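Local coordinates for Mgp-operon protein 3 (Mycoplasma pneumoniae, PDB 6RJ1) that probably takes part in cell adhesion as an extracellular, membrane-anchored surface protein, alongside the adhesin P1, at residues Q187-F192 / S569-N574; N358-L363 / P371-W376; T636-K641 / A648-L653; L848-D853 / G870-Y875. All coordinates share one frame; numbering follows the deposited sequence.

Contact 1: Q187-F192 / S569-N574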
loop_
_atom_site.group_PDB
_atom_site.type_symbol
_atom_site.label_atom_id
_atom_site.label_comp_id
_atom_site.label_asym_id
_atom_site.label_seq_id
_atom_site.Cartn_x
_atom_site.Cartn_y
_atom_site.Cartn_z
ATOM N N GLN A 187 9.236 25.391 11.799
ATOM C CA GLN A 187 8.071 25.806 12.581
ATOM C C GLN A 187 8.243 27.164 13.304
ATOM O O GLN A 187 7.230 27.828 13.494
ATOM C CB GLN A 187 7.563 24.703 13.530
ATOM C CG GLN A 187 8.458 24.303 14.684
ATOM C CD GLN A 187 7.747 23.363 15.638
ATOM O OE1 GLN A 187 6.516 23.168 15.602
ATOM N NE2 GLN A 187 8.512 22.753 16.523
ATOM N N ASP A 188 9.487 27.628 13.608
ATOM C CA ASP A 188 9.682 28.953 14.248
ATOM C C ASP A 188 9.311 30.108 13.317
ATOM O O ASP A 188 8.796 31.117 13.786
ATOM C CB ASP A 188 11.098 29.138 14.839
ATOM C CG ASP A 188 12.280 29.069 13.874
ATOM O OD1 ASP A 188 12.099 28.577 12.734
ATOM O OD2 ASP A 188 13.392 29.482 14.270
ATOM N N THR A 189 9.539 29.935 11.998
ATOM C CA THR A 189 9.197 30.908 10.950
ATOM C C THR A 189 7.670 30.950 10.789
ATOM O O THR A 189 7.104 32.027 10.636
ATOM C CB THR A 189 9.923 30.550 9.632
ATOM O OG1 THR A 189 11.332 30.517 9.860
ATOM C CG2 THR A 189 9.617 31.524 8.498
ATOM N N VAL A 190 7.012 29.780 10.839
ATOM C CA VAL A 190 5.557 29.660 10.713
ATOM C C VAL A 190 4.813 30.484 11.780
ATOM O O VAL A 190 3.897 31.236 11.439
ATOM C CB VAL A 190 5.102 28.171 10.690
ATOM C CG1 VAL A 190 3.592 28.028 10.879
ATOM C CG2 VAL A 190 5.551 27.477 9.410
ATOM N N HIS A 191 5.231 30.367 13.047
ATOM C CA HIS A 191 4.547 31.012 14.162
ATOM C C HIS A 191 5.060 32.377 14.555
ATOM O O HIS A 191 4.309 33.136 15.167
ATOM C CB HIS A 191 4.538 30.083 15.379
ATOM C CG HIS A 191 3.801 28.804 15.126
ATOM N ND1 HIS A 191 4.473 27.609 14.957
ATOM C CD2 HIS A 191 2.471 28.588 14.978
ATOM C CE1 HIS A 191 3.537 26.703 14.744
ATOM N NE2 HIS A 191 2.317 27.246 14.750
ATOM N N PHE A 192 6.312 32.703 14.220
ATOM C CA PHE A 192 6.892 33.992 14.591
ATOM C C PHE A 192 7.181 34.921 13.411
ATOM O O PHE A 192 7.386 36.117 13.624
ATOM C CB PHE A 192 8.146 33.785 15.457
ATOM C CG PHE A 192 7.840 33.126 16.782
ATOM C CD1 PHE A 192 7.410 33.880 17.870
ATOM C CD2 PHE A 192 7.961 31.748 16.936
ATOM C CE1 PHE A 192 7.104 33.266 19.088
ATOM C CE2 PHE A 192 7.654 31.135 18.154
ATOM C CZ PHE A 192 7.236 31.896 19.224
ATOM N N SER A 569 3.876 35.080 -0.675
ATOM C CA SER A 569 4.829 35.328 0.407
ATOM C C SER A 569 4.471 34.612 1.729
ATOM O O SER A 569 5.185 34.787 2.719
ATOM C CB SER A 569 5.027 36.827 0.617
ATOM O OG SER A 569 3.783 37.476 0.818
ATOM N N ALA A 570 3.399 33.784 1.739
ATOM C CA ALA A 570 2.999 33.030 2.935
ATOM C C ALA A 570 4.045 31.962 3.245
ATOM O O ALA A 570 4.649 31.398 2.323
ATOM C CB ALA A 570 1.628 32.391 2.744
ATOM N N SER A 571 4.294 31.737 4.545
ATOM C CA SER A 571 5.283 30.798 5.060
ATOM C C SER A 571 5.141 29.421 4.442
ATOM O O SER A 571 6.105 28.912 3.868
ATOM C CB SER A 571 5.185 30.705 6.581
ATOM O OG SER A 571 6.442 30.945 7.192
ATOM N N THR A 572 3.923 28.849 4.505
ATOM C CA THR A 572 3.638 27.507 4.014
ATOM C C THR A 572 2.979 27.502 2.622
ATOM O O THR A 572 2.354 26.509 2.247
ATOM C CB THR A 572 2.848 26.725 5.069
ATOM O OG1 THR A 572 1.692 27.465 5.451
ATOM C CG2 THR A 572 3.680 26.419 6.297
ATOM N N TYR A 573 3.176 28.579 1.835
ATOM C CA TYR A 573 2.649 28.687 0.472
ATOM C C TYR A 573 3.325 27.675 -0.436
ATOM O O TYR A 573 4.550 27.562 -0.399
ATOM C CB TYR A 573 2.843 30.114 -0.076
ATOM C CG TYR A 573 2.697 30.255 -1.579
ATOM C CD1 TYR A 573 1.439 30.266 -2.182
ATOM C CD2 TYR A 573 3.814 30.403 -2.397
ATOM C CE1 TYR A 573 1.300 30.404 -3.563
ATOM C CE2 TYR A 573 3.686 30.545 -3.780
ATOM C CZ TYR A 573 2.428 30.545 -4.359
ATOM O OH TYR A 573 2.311 30.682 -5.724
ATOM N N ASN A 574 2.525 26.948 -1.251
ATOM C CA ASN A 574 2.972 25.939 -2.223
ATOM C C ASN A 574 3.673 24.749 -1.541
ATOM O O ASN A 574 4.546 24.118 -2.145
ATOM C CB ASN A 574 3.876 26.589 -3.312
ATOM C CG ASN A 574 3.539 26.305 -4.759
ATOM O OD1 ASN A 574 2.804 25.375 -5.104
ATOM N ND2 ASN A 574 4.108 27.107 -5.649
#
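Methyl against methyl makes the apolar half of this contact: Val190 CG2, on the flank of helix 187-192, meets Thr572 CG2 at 3.8 Å, the side chains running roughly perpendicular. With CG1 anti to the backbone N (chi1 167°), Val190 sends that methyl over the centre of the His191 ring and keeps CG2 for Thr572. The other half is packing around a hydroxyl. Ser571 directs its CB at the helix, and its OG rests 3.5 Å from Thr189 CG2 and 3.9 Å from Val190 CA; the carbonyl of Thr189 lies close by, but with Thr189 O 3.7 Å from Ser571 OG this is packing and not a hydrogen bond.

Ser571 and Thr572 are the two corner residues of a type I beta turn running from Ala570 to Tyr573 and closed by Tyr573 N to Ala570 O at 3.2 Å. The turn belongs to the loop joining antiparallel strands 549-563 and 575-577, in the MgpC adhesin region, and its corner abuts a helix from much earlier in the chain.

Hydrogen bonds act on each partner separately. Thr572 OG1 reaches back to Asp563, the last residue of strand 549-563, while Thr189 OG1 is bonded to Glu197; on both threonines it is the methyl that faces the contact. Inside the helix, Phe192 N is bonded to Asp188 O at 3.0 Å, and His191 ND1 adds a weak bond to Gln187 O. A salt bridge from Asp188 to Lys216 ties the helix to the loop beside it.

Contact 2: N358-L363 / P371-W376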
loop_
_atom_site.group_PDB
_atom_site.type_symbol
_atom_site.label_atom_id
_atom_site.label_comp_id
_atom_site.label_asym_id
_atom_site.label_seq_id
_atom_site.Cartn_x
_atom_site.Cartn_y
_atom_site.Cartn_z
ATOM N N ASN A 358 10.955 7.918 -18.745
ATOM C CA ASN A 358 9.695 7.516 -19.368
ATOM C C ASN A 358 9.383 6.144 -18.763
ATOM O O ASN A 358 10.076 5.161 -19.051
ATOM C CB ASN A 358 9.837 7.456 -20.898
ATOM C CG ASN A 358 8.538 7.376 -21.659
ATOM O OD1 ASN A 358 7.610 6.638 -21.303
ATOM N ND2 ASN A 358 8.448 8.127 -22.748
ATOM N N THR A 359 8.400 6.099 -17.857
ATOM C CA THR A 359 8.059 4.864 -17.149
ATOM C C THR A 359 6.719 4.276 -17.611
ATOM O O THR A 359 6.035 3.607 -16.830
ATOM C CB THR A 359 8.140 5.077 -15.635
ATOM O OG1 THR A 359 7.368 6.228 -15.282
ATOM C CG2 THR A 359 9.578 5.230 -15.139
ATOM N N ALA A 360 6.376 4.484 -18.901
ATOM C CA ALA A 360 5.140 4.002 -19.522
ATOM C C ALA A 360 4.888 2.500 -19.333
ATOM O O ALA A 360 3.799 2.120 -18.890
ATOM C CB ALA A 360 5.120 4.357 -21.000
ATOM N N GLN A 361 5.903 1.661 -19.637
ATOM C CA GLN A 361 5.818 0.197 -19.543
ATOM C C GLN A 361 5.775 -0.299 -18.109
ATOM O O GLN A 361 5.203 -1.360 -17.847
ATOM C CB GLN A 361 6.927 -0.495 -20.345
ATOM C CG GLN A 361 6.963 -0.097 -21.821
ATOM C CD GLN A 361 7.886 1.075 -22.110
ATOM O OE1 GLN A 361 8.200 1.905 -21.245
ATOM N NE2 GLN A 361 8.342 1.166 -23.346
ATOM N N ALA A 362 6.364 0.476 -17.180
ATOM C CA ALA A 362 6.360 0.164 -15.753
ATOM C C ALA A 362 4.953 0.383 -15.207
ATOM O O ALA A 362 4.447 -0.478 -14.487
ATOM C CB ALA A 362 7.370 1.028 -15.012
ATOM N N LEU A 363 4.302 1.498 -15.618
ATOM C CA LEU A 363 2.938 1.853 -15.218
ATOM C C LEU A 363 1.914 0.858 -15.740
ATOM O O LEU A 363 1.093 0.384 -14.963
ATOM C CB LEU A 363 2.571 3.278 -15.658
ATOM C CG LEU A 363 3.352 4.424 -15.021
ATOM C CD1 LEU A 363 3.304 5.659 -15.901
ATOM C CD2 LEU A 363 2.856 4.725 -13.599
ATOM N N PRO A 371 -2.761 4.112 -22.618
ATOM C CA PRO A 371 -3.236 3.906 -24.004
ATOM C C PRO A 371 -2.100 3.800 -25.025
ATOM O O PRO A 371 -1.146 4.573 -24.976
ATOM C CB PRO A 371 -4.155 5.110 -24.258
ATOM C CG PRO A 371 -4.519 5.611 -22.889
ATOM C CD PRO A 371 -3.301 5.363 -22.050
ATOM N N GLY A 372 -2.210 2.810 -25.908
ATOM C CA GLY A 372 -1.218 2.511 -26.936
ATOM C C GLY A 372 -0.276 1.400 -26.515
ATOM O O GLY A 372 0.544 0.941 -27.316
ATOM N N LEU A 373 -0.397 0.970 -25.241
ATOM C CA LEU A 373 0.384 -0.091 -24.607
ATOM C C LEU A 373 -0.508 -1.258 -24.141
ATOM O O LEU A 373 0.002 -2.208 -23.541
ATOM C CB LEU A 373 1.165 0.488 -23.414
ATOM C CG LEU A 373 2.642 0.764 -23.627
ATOM C CD1 LEU A 373 2.862 1.994 -24.498
ATOM C CD2 LEU A 373 3.331 0.951 -22.307
ATOM N N GLU A 374 -1.827 -1.195 -24.424
ATOM C CA GLU A 374 -2.785 -2.244 -24.053
ATOM C C GLU A 374 -2.707 -3.453 -25.001
ATOM O O GLU A 374 -2.460 -3.282 -26.200
ATOM C CB GLU A 374 -4.221 -1.706 -24.002
ATOM C CG GLU A 374 -4.401 -0.435 -23.188
ATOM C CD GLU A 374 -4.942 0.739 -23.985
ATOM O OE1 GLU A 374 -4.443 0.983 -25.109
ATOM O OE2 GLU A 374 -5.873 1.413 -23.486
ATOM N N LYS A 375 -2.950 -4.665 -24.445
ATOM C CA LYS A 375 -2.910 -5.999 -25.083
ATOM C C LYS A 375 -3.582 -6.109 -26.480
ATOM O O LYS A 375 -2.983 -6.669 -27.404
ATOM C CB LYS A 375 -3.486 -7.079 -24.137
ATOM C CG LYS A 375 -4.853 -6.751 -23.521
ATOM C CD LYS A 375 -5.566 -7.993 -23.013
ATOM C CE LYS A 375 -7.031 -7.737 -22.766
ATOM N NZ LYS A 375 -7.772 -9.005 -22.564
ATOM N N TRP A 376 -4.811 -5.588 -26.620
ATOM C CA TRP A 376 -5.597 -5.621 -27.857
ATOM C C TRP A 376 -5.151 -4.572 -28.882
ATOM O O TRP A 376 -4.483 -3.598 -28.541
ATOM C CB TRP A 376 -7.102 -5.496 -27.552
ATOM C CG TRP A 376 -7.409 -4.635 -26.361
ATOM C CD1 TRP A 376 -7.648 -5.057 -25.086
ATOM C CD2 TRP A 376 -7.420 -3.202 -26.318
ATOM N NE1 TRP A 376 -7.837 -3.976 -24.256
ATOM C CE2 TRP A 376 -7.713 -2.824 -24.988
ATOM C CE3 TRP A 376 -7.231 -2.197 -27.282
ATOM C CZ2 TRP A 376 -7.829 -1.485 -24.598
ATOM C CZ3 TRP A 376 -7.339 -0.871 -26.893
ATOM C CH2 TRP A 376 -7.644 -0.526 -25.569
#
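A first torsion of -102° and a second of 74° carry the CD2 methyl of Leu373 onto the opening turn of helix 360-365, where it touches Ala360 and Gln361. Gln361 has CG anti to its own carbonyl carbon, beside the backbone N, and bends at chi2 (92°); CG is thus presented to the leucine while the amide turns off to bond Gln879 through OE1.

One methyl does all the touching from the loop side. Leu373 CD2 lies 3.6 Å from Ala360 O and 3.8 Å from Gln361 N, so it covers the peptide link between these two residues. It is also 3.8 Å from Gln361 CG, whose side chain the leucine meets crosswise, and 4.1 Å from Ala360 CB.

The contact is a local fold-back: the chain leaves helix 360-365, turns, and lays a loop residue against the start of that same helix. Thr359 sits at the N-cap position without a side-chain cap, its OG1 going to Val238 O, and its carbonyl O accepts Leu363 N at 3.0 Å; Asn358 OD1 adds a weak bond to Ala360 N.

Just before the leucine, Gly372 N donates to Glu374 OE1 at 3.0 Å, approaching from above the carboxylate plane, and this bond bridges the backbone around Leu373.

Contact 3: T636-K641 / A648-L653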
loop_
_atom_site.group_PDB
_atom_site.type_symbol
_atom_site.label_atom_id
_atom_site.label_comp_id
_atom_site.label_asym_id
_atom_site.label_seq_id
_atom_site.Cartn_x
_atom_site.Cartn_y
_atom_site.Cartn_z
ATOM N N THR A 636 3.344 20.404 21.343
ATOM C CA THR A 636 3.426 20.324 19.898
ATOM C C THR A 636 2.098 20.873 19.345
ATOM O O THR A 636 1.070 20.748 20.013
ATOM C CB THR A 636 3.869 18.876 19.508
ATOM O OG1 THR A 636 3.995 18.754 18.106
ATOM C CG2 THR A 636 2.968 17.756 20.087
ATOM N N THR A 637 2.126 21.590 18.212
ATOM C CA THR A 637 0.907 22.170 17.623
ATOM C C THR A 637 1.006 22.142 16.098
ATOM O O THR A 637 2.112 22.112 15.574
ATOM C CB THR A 637 0.566 23.567 18.238
ATOM O OG1 THR A 637 -0.824 23.853 18.066
ATOM C CG2 THR A 637 1.404 24.711 17.666
ATOM N N TYR A 638 -0.138 22.153 15.401
ATOM C CA TYR A 638 -0.207 22.134 13.935
ATOM C C TYR A 638 0.475 23.381 13.308
ATOM O O TYR A 638 0.299 24.479 13.831
ATOM C CB TYR A 638 -1.678 21.999 13.452
ATOM C CG TYR A 638 -1.803 21.618 11.994
ATOM C CD1 TYR A 638 -1.780 20.287 11.599
ATOM C CD2 TYR A 638 -1.879 22.590 11.005
ATOM C CE1 TYR A 638 -1.823 19.931 10.249
ATOM C CE2 TYR A 638 -1.899 22.247 9.652
ATOM C CZ TYR A 638 -1.889 20.918 9.280
ATOM O OH TYR A 638 -1.952 20.586 7.951
ATOM N N PRO A 639 1.226 23.224 12.184
ATOM C CA PRO A 639 1.912 24.386 11.571
ATOM C C PRO A 639 1.023 25.420 10.859
ATOM O O PRO A 639 1.109 25.592 9.639
ATOM C CB PRO A 639 2.897 23.730 10.599
ATOM C CG PRO A 639 2.255 22.443 10.232
ATOM C CD PRO A 639 1.578 21.971 11.485
ATOM N N VAL A 640 0.192 26.134 11.636
ATOM C CA VAL A 640 -0.692 27.226 11.206
ATOM C C VAL A 640 -0.603 28.307 12.290
ATOM O O VAL A 640 -0.912 28.018 13.457
ATOM C CB VAL A 640 -2.160 26.775 10.940
ATOM C CG1 VAL A 640 -3.107 27.970 10.822
ATOM C CG2 VAL A 640 -2.256 25.901 9.696
ATOM N N LYS A 641 -0.156 29.540 11.908
ATOM C CA LYS A 641 -0.016 30.697 12.809
ATOM C C LYS A 641 -1.364 31.020 13.457
ATOM O O LYS A 641 -2.384 31.027 12.769
ATOM C CB LYS A 641 0.534 31.921 12.057
ATOM C CG LYS A 641 1.313 32.873 12.959
ATOM C CD LYS A 641 1.490 34.264 12.357
ATOM C CE LYS A 641 2.807 34.460 11.649
ATOM N NZ LYS A 641 2.835 35.745 10.911
ATOM N N ALA A 648 -7.515 29.867 7.646
ATOM C CA ALA A 648 -6.690 28.804 7.058
ATOM C C ALA A 648 -7.457 27.923 6.079
ATOM O O ALA A 648 -8.625 27.615 6.312
ATOM C CB ALA A 648 -6.067 27.957 8.150
ATOM N N LYS A 649 -6.789 27.536 4.969
ATOM C CA LYS A 649 -7.342 26.705 3.898
ATOM C C LYS A 649 -6.396 25.548 3.609
ATOM O O LYS A 649 -5.520 25.663 2.748
ATOM C CB LYS A 649 -7.575 27.529 2.621
ATOM C CG LYS A 649 -8.455 28.755 2.797
ATOM C CD LYS A 649 -8.348 29.708 1.615
ATOM C CE LYS A 649 -8.449 31.147 2.043
ATOM N NZ LYS A 649 -9.778 31.485 2.622
ATOM N N ILE A 650 -6.536 24.446 4.364
ATOM C CA ILE A 650 -5.708 23.252 4.207
ATOM C C ILE A 650 -6.530 22.133 3.550
ATOM O O ILE A 650 -7.559 21.738 4.086
ATOM C CB ILE A 650 -5.030 22.818 5.556
ATOM C CG1 ILE A 650 -4.145 23.935 6.205
ATOM C CG2 ILE A 650 -4.246 21.512 5.415
ATOM C CD1 ILE A 650 -3.237 24.888 5.368
ATOM N N ALA A 651 -6.079 21.651 2.381
ATOM C CA ALA A 651 -6.730 20.582 1.626
ATOM C C ALA A 651 -5.975 19.275 1.827
ATOM O O ALA A 651 -4.948 19.282 2.493
ATOM C CB ALA A 651 -6.769 20.945 0.161
ATOM N N SER A 652 -6.480 18.152 1.282
ATOM C CA SER A 652 -5.852 16.832 1.436
ATOM C C SER A 652 -4.990 16.425 0.254
ATOM O O SER A 652 -5.310 16.725 -0.901
ATOM C CB SER A 652 -6.894 15.753 1.718
ATOM O OG SER A 652 -7.290 15.748 3.078
ATOM N N LEU A 653 -3.914 15.691 0.556
ATOM C CA LEU A 653 -2.956 15.202 -0.419
ATOM C C LEU A 653 -2.586 13.738 -0.093
ATOM O O LEU A 653 -2.224 13.437 1.045
ATOM C CB LEU A 653 -1.725 16.136 -0.376
ATOM C CG LEU A 653 -0.489 15.779 -1.201
ATOM C CD1 LEU A 653 0.166 17.036 -1.715
ATOM C CD2 LEU A 653 0.516 14.985 -0.374
#
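Ile650 is the main bump, pushed into the hollow between the Tyr638 ring and the Val640 side chain. Its CG2 sits beyond the hydroxyl, displaced to one side of the ring plane, 3.5 Å from Tyr638 OH. The CG1 branch sits obliquely to the ring, 4.4 Å from Tyr638 CE2, and at the same 4.4 Å from Val640 CG2. The tyrosine and isoleucine side chains run antiparallel, so that they overlap near their ends.

A second, shallower fit lies next to the first. Val640 CG1 projects to Ala648 CB at 4.0 Å, so the valine splits its two methyls between the partners: CG1, anti to the backbone N (chi1 166°), for the alanine and CG2 for the isoleucine. Ala648 and Ile650 both direct CB toward the opposite segment, offering a small bump and a large one two residues apart.

An inverse gamma turn centred on Pro639 lies behind the hollow; Val640 N bonds Tyr638 O at 2.8 Å. The tight turn brings Tyr638 and Val640 to the same side. Pro639 CD lies over one face of the tyrosine ring, 3.4 Å above the plane and offset toward the rim, while Val640 CG2 is in plane at the ring edge.

Leu577 of strand 575-577 touches both Tyr638 and Ile650. Strand 650-654 itself runs antiparallel to strand 549-563 and parallel to strand 165-167, with helix 157-163 packed on Ala651 and Ser652.

Contact 4: L848-D853 / G870-Y875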
loop_
_atom_site.group_PDB
_atom_site.type_symbol
_atom_site.label_atom_id
_atom_site.label_comp_id
_atom_site.label_asym_id
_atom_site.label_seq_id
_atom_site.Cartn_x
_atom_site.Cartn_y
_atom_site.Cartn_z
ATOM N N LEU A 848 10.340 -8.574 -5.808
ATOM C CA LEU A 848 9.064 -8.694 -5.100
ATOM C C LEU A 848 7.845 -8.215 -5.915
ATOM O O LEU A 848 6.715 -8.547 -5.558
ATOM C CB LEU A 848 9.116 -7.998 -3.726
ATOM C CG LEU A 848 10.092 -8.557 -2.699
ATOM C CD1 LEU A 848 10.127 -7.676 -1.446
ATOM C CD2 LEU A 848 9.774 -10.016 -2.340
ATOM N N THR A 849 8.072 -7.460 -7.011
ATOM C CA THR A 849 6.990 -6.957 -7.868
ATOM C C THR A 849 6.517 -8.032 -8.857
ATOM O O THR A 849 5.478 -7.853 -9.495
ATOM C CB THR A 849 7.425 -5.680 -8.630
ATOM O OG1 THR A 849 8.280 -6.014 -9.736
ATOM C CG2 THR A 849 8.086 -4.646 -7.741
ATOM N N THR A 850 7.292 -9.127 -9.005
ATOM C CA THR A 850 7.015 -10.194 -9.971
ATOM C C THR A 850 6.240 -11.392 -9.403
ATOM O O THR A 850 6.128 -12.411 -10.090
ATOM C CB THR A 850 8.308 -10.648 -10.646
ATOM O OG1 THR A 850 9.184 -11.207 -9.674
ATOM C CG2 THR A 850 8.989 -9.540 -11.426
ATOM N N LEU A 851 5.689 -11.270 -8.177
ATOM C CA LEU A 851 4.934 -12.353 -7.552
ATOM C C LEU A 851 3.749 -12.772 -8.405
ATOM O O LEU A 851 2.893 -11.947 -8.733
ATOM C CB LEU A 851 4.495 -11.997 -6.120
ATOM C CG LEU A 851 3.636 -13.049 -5.401
ATOM C CD1 LEU A 851 4.483 -14.143 -4.790
ATOM C CD2 LEU A 851 2.794 -12.415 -4.357
ATOM N N LYS A 852 3.720 -14.048 -8.799
ATOM C CA LYS A 852 2.623 -14.526 -9.623
ATOM C C LYS A 852 1.650 -15.387 -8.816
ATOM O O LYS A 852 0.454 -15.361 -9.106
ATOM C CB LYS A 852 3.129 -15.199 -10.917
ATOM C CG LYS A 852 3.110 -16.716 -10.961
ATOM C CD LYS A 852 2.294 -17.191 -12.149
ATOM C CE LYS A 852 2.648 -18.588 -12.588
ATOM N NZ LYS A 852 2.069 -18.890 -13.926
ATOM N N ASP A 853 2.133 -16.098 -7.780
ATOM C CA ASP A 853 1.253 -16.963 -7.000
ATOM C C ASP A 853 1.685 -17.195 -5.554
ATOM O O ASP A 853 2.878 -17.219 -5.250
ATOM C CB ASP A 853 1.088 -18.312 -7.734
ATOM C CG ASP A 853 0.279 -19.342 -6.979
ATOM O OD1 ASP A 853 -0.968 -19.172 -6.885
ATOM O OD2 ASP A 853 0.886 -20.299 -6.454
ATOM N N GLY A 870 8.697 -12.813 -16.075
ATOM C CA GLY A 870 7.887 -12.298 -17.176
ATOM C C GLY A 870 6.940 -11.189 -16.757
ATOM O O GLY A 870 6.400 -10.465 -17.602
ATOM N N GLU A 871 6.738 -11.048 -15.434
ATOM C CA GLU A 871 5.905 -10.026 -14.815
ATOM C C GLU A 871 6.630 -8.667 -14.724
ATOM O O GLU A 871 6.018 -7.695 -14.301
ATOM C CB GLU A 871 5.396 -10.505 -13.440
ATOM C CG GLU A 871 3.885 -10.673 -13.357
ATOM C CD GLU A 871 3.280 -11.831 -14.132
ATOM O OE1 GLU A 871 3.710 -12.989 -13.924
ATOM O OE2 GLU A 871 2.357 -11.578 -14.940
ATOM N N LYS A 872 7.913 -8.598 -15.137
ATOM C CA LYS A 872 8.727 -7.370 -15.162
ATOM C C LYS A 872 8.293 -6.469 -16.332
ATOM O O LYS A 872 7.835 -7.009 -17.345
ATOM C CB LYS A 872 10.214 -7.722 -15.367
ATOM C CG LYS A 872 10.947 -8.154 -14.118
ATOM C CD LYS A 872 12.427 -8.336 -14.392
ATOM C CE LYS A 872 13.176 -8.877 -13.204
ATOM N NZ LYS A 872 13.562 -10.298 -13.395
ATOM N N PRO A 873 8.484 -5.122 -16.276
ATOM C CA PRO A 873 8.132 -4.277 -17.444
ATOM C C PRO A 873 9.025 -4.578 -18.645
ATOM O O PRO A 873 10.116 -5.105 -18.457
ATOM C CB PRO A 873 8.362 -2.846 -16.941
ATOM C CG PRO A 873 8.444 -2.956 -15.444
ATOM C CD PRO A 873 9.026 -4.298 -15.175
ATOM N N THR A 874 8.561 -4.279 -19.869
ATOM C CA THR A 874 9.337 -4.562 -21.093
ATOM C C THR A 874 10.550 -3.638 -21.261
ATOM O O THR A 874 11.590 -4.084 -21.745
ATOM C CB THR A 874 8.450 -4.572 -22.345
ATOM O OG1 THR A 874 7.794 -3.309 -22.489
ATOM C CG2 THR A 874 7.439 -5.715 -22.341
ATOM N N TYR A 875 10.410 -2.360 -20.862
ATOM C CA TYR A 875 11.466 -1.350 -20.945
ATOM C C TYR A 875 11.605 -0.588 -19.634
ATOM O O TYR A 875 10.611 -0.393 -18.925
ATOM C CB TYR A 875 11.212 -0.381 -22.112
ATOM C CG TYR A 875 11.316 -1.029 -23.472
ATOM C CD1 TYR A 875 10.222 -1.669 -24.047
ATOM C CD2 TYR A 875 12.504 -0.996 -24.192
ATOM C CE1 TYR A 875 10.319 -2.293 -25.290
ATOM C CE2 TYR A 875 12.609 -1.600 -25.447
ATOM C CZ TYR A 875 11.514 -2.250 -25.993
ATOM O OH TYR A 875 11.615 -2.853 -27.228
#
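Thr850 carries most of this contact, meeting Glu871 with its backbone and CB and Lys872 with its methyl. Its CA lies 3.8 Å from Glu871 CB, and the two CB atoms of Thr850 and Glu871 are 4.0 Å apart. A chi1 of 63° sets OG1 between the backbone N and the carbonyl carbon, where it bonds Asp847 O, and turns CG2 to the lysine. Thr850 CG2 then packs 3.6 Å from Lys872 CG, aliphatic on aliphatic, the side chains crossing obliquely. The ammonium group of Lys872 is used outside the contact, where NZ bonds Asn884 O.

Leu851 points away from Glu871 and Lys872 and packs on Tyr865 and Phe867 of strand 862-868. Lys852 turns back: its CB faces the other segment, 3.8 Å from Glu871 OE1, but a bend at chi2 leads the chain away. Lys852 NZ ends 6.1 Å from Glu871 OE1 and makes a weak bond to Thr930 O, so any attraction between the opposite charges acts only at long range. Glu871 is itself bent at chi2, which brings its carboxylate beside the Lys852 CB.

At the end of the segment Lys852 and Asp853 both pair with Thr866 in a classic beta bulge. Strands 851-857 and 862-868 form a beta hairpin; Thr850, bonded through its backbone to Asp868, lies at its open end. The chain leaving the hairpin passes through a short 3-10 segment that includes 870-871 and runs on past that end, as Glu871 and Lys872 close over Thr850.

From the N terminus, helix 187-192 opens the widest loop, which contact 1 closes 377 residues later at 569-574. Contact 2 is nested inside it, closing a short fold-back after helix 360-365. Contact 3 follows in series and closes the loop leading into strand 650-654; it touches contact 1, where Val190 and His191 pack on residues 638-641, so the early helix, the 569-574 turn and this strand form one cluster. Contact 4, last in series, closes the loop that contains the hairpin of strands 851-857 and 862-868. It touches contact 2 through Gln361 and Ala362 against Pro873, Thr874 and Tyr875. The centres of contacts 1 and 4 lie about 44 Å apart.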